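Local coordinates for protein queuine lyase ([Clostridium] spiroforme DSM 1552, PDB 6P78) that probably cleaves the C-N bond that joins the cyclopentenediol of queuine to its deazaguanine part, using S-adenosylmethionine and a [4Fe-4S] cluster, at residues Arg102-Ile107 with Arg131-Ile136; Ser91-Pro96 with Tyr121-Lys126; Tyr81-Val86 with Ile112-Ile117. All blocks are in the same frame, centred on the assembly; numbering follows the deposited sequence.

Overall arrangement
The three contacts follow one stretch of the radical SAM core from its sheet to its outer helices and up to its active-site loops. Interactions 2 and 3 are buried; in interaction 3 two neighbouring parallel strands are held by main-chain hydrogen bonds. Interaction 1, partly buried and distant from the cofactors, joins the helices that follow these strands through rings, isoleucines and a water. Interaction 2 joins the intervening loops beside S-adenosylmethionine and the cluster; there a tyrosine-carboxylate hydrogen bond accompanies the aromatic packing. Apolar residues link all three: F92 touches I103 and F134 as well as V86 and I117, and I136 packs on L115.

Interaction 1: residues Arg102-Ile107 with Arg131-Ile136; sequences RIYKII and REKFKI
K133 lies over the ring of Y104 where two helices of the beta/alpha radical SAM core, 97-109 and 127-134, pack next to each other on the outside of the sheet. Its chain runs fully extended (chi1 -175°) and brings CE over one face of the tyrosine, 4.4 Å from CD1. NZ is too far from the ring for more than a weak cation-pi attraction, and forms a salt bridge with E101 instead. F134 comes next and receives Y104 in a T-shaped stack: the planes stand at 85°, and Y104 CD1 points down at the centre of the phenylalanine face, 4.2 Å above it. At the rim of the F134 ring, I103 CG2 sits 4.1 Å from CE2, with I107 CG1 near CD2. K135 leaves the helix with positive phi and folds back, NZ donating to E132 O at 3.1 Å. The same NZ donates to a water that itself donates to K133 O and is hydrogen-bonded to Y104 OH at 2.8 Å, tying the phenol to the end of the neighbouring helix. Lastly, I136 reaches down toward the sheet side of the interface, where its CD1 meets I107 CG2 at 3.7 Å.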
# COMPACT_ATOMS: atom_id res chain seq x y z
N ARG A 102 -5.05 -15.92 11.70
CA ARG A 102 -5.80 -16.62 10.65
C ARG A 102 -5.12 -16.49 9.29
O ARG A 102 -5.06 -17.45 8.52
CB ARG A 102 -7.24 -16.11 10.56
CG ARG A 102 -8.00 -16.73 9.39
CD ARG A 102 -9.25 -17.43 9.80
NE ARG A 102 -9.77 -18.26 8.72
CZ ARG A 102 -10.93 -18.06 8.11
NH1 ARG A 102 -11.70 -17.04 8.46
NH2 ARG A 102 -11.33 -18.88 7.15
N ILE A 103 -4.61 -15.30 8.96
CA ILE A 103 -3.88 -15.15 7.70
C ILE A 103 -2.71 -16.12 7.65
O ILE A 103 -2.47 -16.78 6.63
CB ILE A 103 -3.42 -13.69 7.53
CG1 ILE A 103 -4.63 -12.77 7.34
CG2 ILE A 103 -2.46 -13.58 6.35
CD1 ILE A 103 -4.33 -11.29 7.62
N TYR A 104 -1.98 -16.25 8.75
CA TYR A 104 -0.87 -17.20 8.81
C TYR A 104 -1.36 -18.62 8.54
O TYR A 104 -0.74 -19.37 7.77
CB TYR A 104 -0.20 -17.11 10.18
CG TYR A 104 0.86 -18.15 10.44
CD1 TYR A 104 2.13 -18.02 9.91
CD2 TYR A 104 0.59 -19.25 11.25
CE1 TYR A 104 3.11 -18.95 10.16
CE2 TYR A 104 1.56 -20.20 11.51
CZ TYR A 104 2.82 -20.05 10.95
OH TYR A 104 3.79 -20.99 11.19
N LYS A 105 -2.48 -19.00 9.16
CA LYS A 105 -3.05 -20.32 8.93
C LYS A 105 -3.41 -20.51 7.47
O LYS A 105 -3.09 -21.54 6.86
CB LYS A 105 -4.29 -20.50 9.81
CG LYS A 105 -4.02 -20.92 11.24
CD LYS A 105 -5.27 -20.68 12.08
CE LYS A 105 -5.15 -21.22 13.49
NZ LYS A 105 -5.16 -20.11 14.49
N ILE A 106 -4.07 -19.52 6.88
CA ILE A 106 -4.53 -19.61 5.50
C ILE A 106 -3.35 -19.75 4.55
O ILE A 106 -3.42 -20.49 3.56
CB ILE A 106 -5.39 -18.38 5.17
CG1 ILE A 106 -6.76 -18.51 5.83
CG2 ILE A 106 -5.50 -18.16 3.66
CD1 ILE A 106 -7.57 -17.21 5.77
N ILE A 107 -2.26 -19.03 4.81
CA ILE A 107 -1.05 -19.15 4.00
C ILE A 107 -0.63 -20.61 3.87
O ILE A 107 -0.29 -21.09 2.78
CB ILE A 107 0.09 -18.31 4.61
CG1 ILE A 107 -0.18 -16.82 4.44
CG2 ILE A 107 1.43 -18.73 4.04
CD1 ILE A 107 -0.80 -16.46 3.13
N ARG A 131 8.83 -11.45 8.85
CA ARG A 131 9.36 -12.32 7.81
C ARG A 131 9.71 -13.68 8.37
O ARG A 131 9.39 -14.71 7.76
CB ARG A 131 10.59 -11.68 7.16
CG ARG A 131 10.32 -10.44 6.30
CD ARG A 131 11.60 -9.96 5.60
NE ARG A 131 11.44 -8.64 4.97
CZ ARG A 131 10.83 -8.42 3.81
NH1 ARG A 131 10.32 -9.44 3.12
NH2 ARG A 131 10.75 -7.17 3.31
N GLU A 132 10.37 -13.71 9.53
CA GLU A 132 10.79 -14.98 10.10
C GLU A 132 9.61 -15.81 10.56
O GLU A 132 9.67 -17.04 10.53
CB GLU A 132 11.75 -14.74 11.26
CG GLU A 132 13.02 -14.04 10.82
CD GLU A 132 14.10 -14.02 11.88
OE1 GLU A 132 14.94 -13.08 11.86
OE2 GLU A 132 14.12 -14.93 12.74
N LYS A 133 8.53 -15.17 10.99
CA LYS A 133 7.36 -15.94 11.42
C LYS A 133 6.66 -16.55 10.22
O LYS A 133 6.34 -17.75 10.22
CB LYS A 133 6.40 -15.05 12.21
CG LYS A 133 5.22 -15.85 12.78
CD LYS A 133 4.07 -14.95 13.19
CE LYS A 133 2.87 -15.79 13.64
NZ LYS A 133 1.67 -14.96 13.96
N PHE A 134 6.43 -15.76 9.17
CA PHE A 134 5.59 -16.21 8.05
C PHE A 134 6.33 -17.13 7.09
O PHE A 134 5.69 -17.92 6.39
CB PHE A 134 5.03 -14.99 7.31
CG PHE A 134 3.73 -14.49 7.90
CD1 PHE A 134 3.71 -13.82 9.11
CD2 PHE A 134 2.53 -14.72 7.26
CE1 PHE A 134 2.52 -13.37 9.66
CE2 PHE A 134 1.33 -14.28 7.80
CZ PHE A 134 1.33 -13.60 9.00
N LYS A 135 7.67 -17.03 7.03
CA LYS A 135 8.58 -17.89 6.26
C LYS A 135 8.50 -17.72 4.74
O LYS A 135 9.53 -17.78 4.06
CB LYS A 135 8.37 -19.35 6.62
CG LYS A 135 8.28 -19.58 8.11
CD LYS A 135 9.64 -19.77 8.75
CE LYS A 135 9.52 -20.71 9.95
NZ LYS A 135 8.92 -20.00 11.12
N ILE A 136 7.30 -17.53 4.18
CA ILE A 136 7.16 -17.35 2.73
C ILE A 136 7.66 -15.98 2.28
O ILE A 136 7.91 -15.10 3.10
CB ILE A 136 5.70 -17.55 2.30
CG1 ILE A 136 4.79 -16.49 2.92
CG2 ILE A 136 5.26 -18.93 2.66
CD1 ILE A 136 3.47 -16.28 2.16
O HOH W 1 6.09 -19.78 12.13

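Interaction 2: residues Ser91-Pro96 with Tyr121-Lys126; sequences SFFELP and YLYKKK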
# COMPACT_ATOMS: atom_id res chain seq x y z
N SER A 91 -1.37 -0.09 8.80
CA SER A 91 -0.29 -1.05 8.64
C SER A 91 -0.76 -2.40 9.10
O SER A 91 -1.62 -2.51 9.97
CB SER A 91 0.94 -0.65 9.44
OG SER A 91 1.35 0.67 9.09
N PHE A 92 -0.15 -3.43 8.52
CA PHE A 92 -0.53 -4.82 8.81
C PHE A 92 -0.57 -5.10 10.31
O PHE A 92 -1.43 -5.86 10.78
CB PHE A 92 0.48 -5.75 8.12
CG PHE A 92 0.12 -7.22 8.20
CD1 PHE A 92 -0.74 -7.77 7.28
CD2 PHE A 92 0.71 -8.02 9.15
CE1 PHE A 92 -1.07 -9.12 7.33
CE2 PHE A 92 0.42 -9.38 9.21
CZ PHE A 92 -0.47 -9.93 8.30
N PHE A 93 0.35 -4.52 11.07
CA PHE A 93 0.48 -4.79 12.50
C PHE A 93 -0.71 -4.31 13.31
O PHE A 93 -0.86 -4.74 14.46
CB PHE A 93 1.79 -4.17 13.03
CG PHE A 93 3.01 -4.68 12.31
CD1 PHE A 93 3.56 -5.91 12.64
CD2 PHE A 93 3.57 -3.96 11.26
CE1 PHE A 93 4.67 -6.41 11.95
CE2 PHE A 93 4.66 -4.45 10.55
CZ PHE A 93 5.22 -5.67 10.90
N GLU A 94 -1.57 -3.47 12.75
CA GLU A 94 -2.73 -2.97 13.47
C GLU A 94 -3.93 -3.89 13.32
O GLU A 94 -4.97 -3.63 13.91
CB GLU A 94 -3.08 -1.56 12.98
CG GLU A 94 -2.05 -0.54 13.48
CD GLU A 94 -1.65 0.51 12.44
OE1 GLU A 94 -2.30 0.59 11.39
OE2 GLU A 94 -0.69 1.25 12.70
N LEU A 95 -3.80 -4.96 12.54
CA LEU A 95 -4.88 -5.93 12.45
C LEU A 95 -5.05 -6.64 13.79
O LEU A 95 -4.11 -6.75 14.58
CB LEU A 95 -4.58 -6.97 11.37
CG LEU A 95 -4.63 -6.43 9.95
CD1 LEU A 95 -4.03 -7.43 9.00
CD2 LEU A 95 -6.07 -6.09 9.58
N PRO A 96 -6.27 -7.12 14.08
CA PRO A 96 -6.47 -7.93 15.29
C PRO A 96 -5.48 -9.08 15.31
O PRO A 96 -5.09 -9.61 14.26
CB PRO A 96 -7.91 -8.43 15.15
CG PRO A 96 -8.58 -7.44 14.24
CD PRO A 96 -7.51 -6.87 13.34
N TYR A 121 6.62 3.37 7.53
CA TYR A 121 8.04 3.31 7.83
C TYR A 121 8.35 3.21 9.31
O TYR A 121 9.42 2.69 9.69
CB TYR A 121 8.72 4.56 7.25
CG TYR A 121 10.18 4.37 6.99
CD1 TYR A 121 10.62 3.52 6.00
CD2 TYR A 121 11.14 5.04 7.75
CE1 TYR A 121 11.96 3.34 5.75
CE2 TYR A 121 12.48 4.88 7.50
CZ TYR A 121 12.89 4.02 6.51
OH TYR A 121 14.23 3.83 6.27
N LEU A 122 7.49 3.76 10.17
CA LEU A 122 7.72 3.69 11.61
C LEU A 122 7.74 2.26 12.12
O LEU A 122 8.21 2.03 13.24
CB LEU A 122 6.65 4.47 12.37
CG LEU A 122 6.75 6.01 12.26
CD1 LEU A 122 5.50 6.65 12.88
CD2 LEU A 122 8.00 6.48 12.96
N TYR A 123 7.19 1.31 11.37
CA TYR A 123 7.23 -0.11 11.72
C TYR A 123 8.46 -0.84 11.19
O TYR A 123 8.52 -2.06 11.30
CB TYR A 123 5.99 -0.82 11.18
CG TYR A 123 4.75 -0.56 11.96
CD1 TYR A 123 4.53 -1.18 13.18
CD2 TYR A 123 3.77 0.29 11.47
CE1 TYR A 123 3.39 -0.96 13.89
CE2 TYR A 123 2.61 0.53 12.19
CZ TYR A 123 2.43 -0.09 13.40
OH TYR A 123 1.26 0.14 14.11
N LYS A 124 9.45 -0.11 10.66
CA LYS A 124 10.57 -0.75 9.97
C LYS A 124 11.20 -1.88 10.79
O LYS A 124 11.51 -2.95 10.26
CB LYS A 124 11.65 0.30 9.66
CG LYS A 124 12.81 -0.26 8.87
CD LYS A 124 13.83 0.84 8.57
CE LYS A 124 14.99 0.32 7.73
NZ LYS A 124 16.06 1.36 7.69
N LYS A 125 11.40 -1.67 12.10
CA LYS A 125 12.14 -2.64 12.89
C LYS A 125 11.33 -3.89 13.22
O LYS A 125 11.90 -4.87 13.72
CB LYS A 125 12.64 -1.98 14.18
CG LYS A 125 13.56 -0.79 13.94
CD LYS A 125 14.88 -1.25 13.39
CE LYS A 125 15.84 -0.09 13.26
NZ LYS A 125 16.09 0.14 11.82
N LYS A 126 10.02 -3.90 12.95
CA LYS A 126 9.19 -5.07 13.22
C LYS A 126 9.12 -6.02 12.04
O LYS A 126 8.62 -7.14 12.19
CB LYS A 126 7.76 -4.63 13.59
CG LYS A 126 7.66 -3.91 14.93
CD LYS A 126 6.23 -3.75 15.39
CE LYS A 126 5.89 -4.75 16.48
NZ LYS A 126 6.53 -4.41 17.78
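F93 and Y123 lie against each other where two loops meet, each leading from a parallel strand of the radical SAM core into the next helix. The rings are an offset pair, 23° from parallel but slid so far that they barely overlap; F93 CD2 approaches the tyrosine face, 3.5 Å from CD1. K126 closes on a face of F93 with its CB, a CH-pi contact 4.2 Å from the ring centroid. At its hydroxyl end Y123 is fixed by E94: OH donates to OE2 at 2.7 Å, on the anti side and 30° out of the carboxylate plane. E94 CG stands anti to the carbonyl carbon (chi1 -72°), and a bend at chi2 then brings OE2 to that hydroxyl. S91 completes this shell, its OG 3.3 Å from Y123 CE2. Farther out, E94 OE2 also accepts from the backbone N of I46, next to the cluster ligand C45, so one carboxylate oxygen joins both the cluster loop and the tyrosine. S91 OG is bonded to H120 N, and S91 touches the bound S-adenosylmethionine at the active-site wall. The other carboxylate oxygen ties E94 back to its own segment: S91 N donates almost straight to E94 OE1 at 2.8 Å, from above the carboxylate plane.

Interaction 3: residues Tyr81-Val86 with Ile112-Ile117; sequences YGVLEV and IKRLYI
The ring of Y116 stands beside V83 with its edge turned to the neighbouring strand: V83 CG1 lies in the ring plane, 3.7 Å from CE1, and the carbonyl oxygen of L84 is at the same rim. The guanidinium of R114 instead offers a face, over which V83 CG2 sits 3.6 Å from NH2. The two methyls of V83 thus touch two flat groups. E85 crosses the tyrosine obliquely at its CB, CG 3.8 Å from Y116 CB, and its carboxylate is only 17° from the ring plane. The polar ends are bonded outside the two strands. D33 takes both Y116 OH and R114 NE, while E85 bridges to R35 and K141 close to the bound queuine; R35 also makes a cation-pi contact with Y116. Beneath these side chains, strands 83-87 and 114-118 run parallel as the two strands of a beta-alpha-beta crossover whose helix is 97-109, part of the radical SAM core. Their main chains alternate as donor and acceptor: L84 N to R114 O, Y116 N to L84 O at 2.8 Å, V86 N to Y116 O at 2.9 Å. Ahead of the strands, G82 turns with positive phi, and its carbonyl oxygen receives K113 N at 2.8 Å, tilted 28° from the carbonyl plane, plus a weak bond from R114 N. On the face that carries L84, V86 and L115 the side chains are apolar and meet that helix, with L84 against I107 and V86 against I103. L84 and L115 share one conformation there, CG anti to the backbone N (chi1 173° in both), and point the same way. L115 CD1 leans over the L84 carbonyl on the helix side, 3.9 Å from L84 CD2 and 4.1 Å from V86 CG2.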
# COMPACT_ATOMS: atom_id res chain seq x y z
N TYR A 81 -4.13 -18.31 -6.98
CA TYR A 81 -2.95 -17.84 -7.70
C TYR A 81 -1.65 -18.11 -6.97
O TYR A 81 -0.58 -17.80 -7.52
CB TYR A 81 -3.02 -16.35 -7.96
CG TYR A 81 -4.19 -15.88 -8.76
CD1 TYR A 81 -4.33 -16.22 -10.09
CD2 TYR A 81 -5.16 -15.08 -8.17
CE1 TYR A 81 -5.41 -15.80 -10.83
CE2 TYR A 81 -6.25 -14.65 -8.90
CZ TYR A 81 -6.36 -15.00 -10.22
OH TYR A 81 -7.45 -14.57 -10.95
N GLY A 82 -1.71 -18.65 -5.74
CA GLY A 82 -0.55 -18.81 -4.88
C GLY A 82 -0.02 -17.50 -4.32
O GLY A 82 1.05 -17.48 -3.70
N VAL A 83 -0.75 -16.40 -4.51
CA VAL A 83 -0.30 -15.06 -4.14
C VAL A 83 -1.48 -14.33 -3.54
O VAL A 83 -2.60 -14.42 -4.05
CB VAL A 83 0.24 -14.29 -5.35
CG1 VAL A 83 0.81 -12.90 -4.92
CG2 VAL A 83 1.33 -15.07 -6.06
N LEU A 84 -1.23 -13.59 -2.44
CA LEU A 84 -2.26 -12.90 -1.68
C LEU A 84 -1.76 -11.50 -1.30
O LEU A 84 -0.59 -11.32 -0.96
CB LEU A 84 -2.61 -13.69 -0.40
CG LEU A 84 -3.55 -13.01 0.60
CD1 LEU A 84 -4.95 -12.81 0.01
CD2 LEU A 84 -3.59 -13.80 1.91
N GLU A 85 -2.65 -10.51 -1.34
CA GLU A 85 -2.34 -9.18 -0.82
C GLU A 85 -3.34 -8.83 0.26
O GLU A 85 -4.54 -9.05 0.10
CB GLU A 85 -2.35 -8.12 -1.92
CG GLU A 85 -2.21 -6.68 -1.36
CD GLU A 85 -1.69 -5.65 -2.37
OE1 GLU A 85 -1.54 -5.98 -3.57
OE2 GLU A 85 -1.44 -4.50 -1.95
N VAL A 86 -2.83 -8.30 1.38
CA VAL A 86 -3.66 -7.83 2.49
C VAL A 86 -3.43 -6.34 2.65
O VAL A 86 -2.29 -5.89 2.83
CB VAL A 86 -3.33 -8.55 3.81
CG1 VAL A 86 -4.09 -7.87 4.94
CG2 VAL A 86 -3.70 -10.03 3.73
N ILE A 112 -0.06 -20.69 -0.13
CA ILE A 112 0.29 -19.39 -0.69
C ILE A 112 1.79 -19.17 -0.52
O ILE A 112 2.36 -19.46 0.53
CB ILE A 112 -0.56 -18.28 -0.05
CG1 ILE A 112 -1.97 -18.37 -0.65
CG2 ILE A 112 0.04 -16.87 -0.24
CD1 ILE A 112 -3.05 -17.84 0.22
N LYS A 113 2.45 -18.75 -1.60
CA LYS A 113 3.90 -18.65 -1.64
C LYS A 113 4.40 -17.22 -1.61
O LYS A 113 5.61 -17.02 -1.45
CB LYS A 113 4.46 -19.34 -2.88
CG LYS A 113 4.03 -18.70 -4.19
CD LYS A 113 4.89 -19.15 -5.36
CE LYS A 113 4.58 -18.33 -6.61
NZ LYS A 113 5.37 -18.82 -7.77
N ARG A 114 3.52 -16.23 -1.78
CA ARG A 114 3.93 -14.83 -1.79
C ARG A 114 2.80 -13.99 -1.21
O ARG A 114 1.63 -14.17 -1.58
CB ARG A 114 4.30 -14.38 -3.22
CG ARG A 114 4.58 -12.89 -3.37
CD ARG A 114 5.44 -12.61 -4.57
NE ARG A 114 4.80 -13.02 -5.82
CZ ARG A 114 5.15 -14.08 -6.55
NH1 ARG A 114 6.14 -14.86 -6.15
NH2 ARG A 114 4.50 -14.37 -7.67
N LEU A 115 3.14 -13.12 -0.26
CA LEU A 115 2.18 -12.28 0.44
C LEU A 115 2.63 -10.84 0.32
O LEU A 115 3.79 -10.55 0.59
CB LEU A 115 2.09 -12.67 1.90
CG LEU A 115 1.23 -11.75 2.76
CD1 LEU A 115 -0.24 -11.84 2.38
CD2 LEU A 115 1.42 -12.09 4.24
N TYR A 116 1.72 -9.96 -0.09
CA TYR A 116 1.94 -8.51 -0.02
C TYR A 116 1.23 -7.94 1.20
O TYR A 116 0.05 -8.24 1.44
CB TYR A 116 1.38 -7.80 -1.26
CG TYR A 116 2.06 -8.10 -2.59
CD1 TYR A 116 1.86 -9.32 -3.26
CD2 TYR A 116 2.82 -7.14 -3.22
CE1 TYR A 116 2.45 -9.57 -4.49
CE2 TYR A 116 3.40 -7.39 -4.45
CZ TYR A 116 3.22 -8.59 -5.08
OH TYR A 116 3.81 -8.81 -6.31
N ILE A 117 1.92 -7.06 1.94
CA ILE A 117 1.34 -6.33 3.07
C ILE A 117 1.81 -4.88 2.97
O ILE A 117 2.71 -4.55 2.18
CB ILE A 117 1.74 -6.93 4.43
CG1 ILE A 117 3.24 -6.71 4.69
CG2 ILE A 117 1.35 -8.46 4.48
CD1 ILE A 117 3.63 -6.83 6.14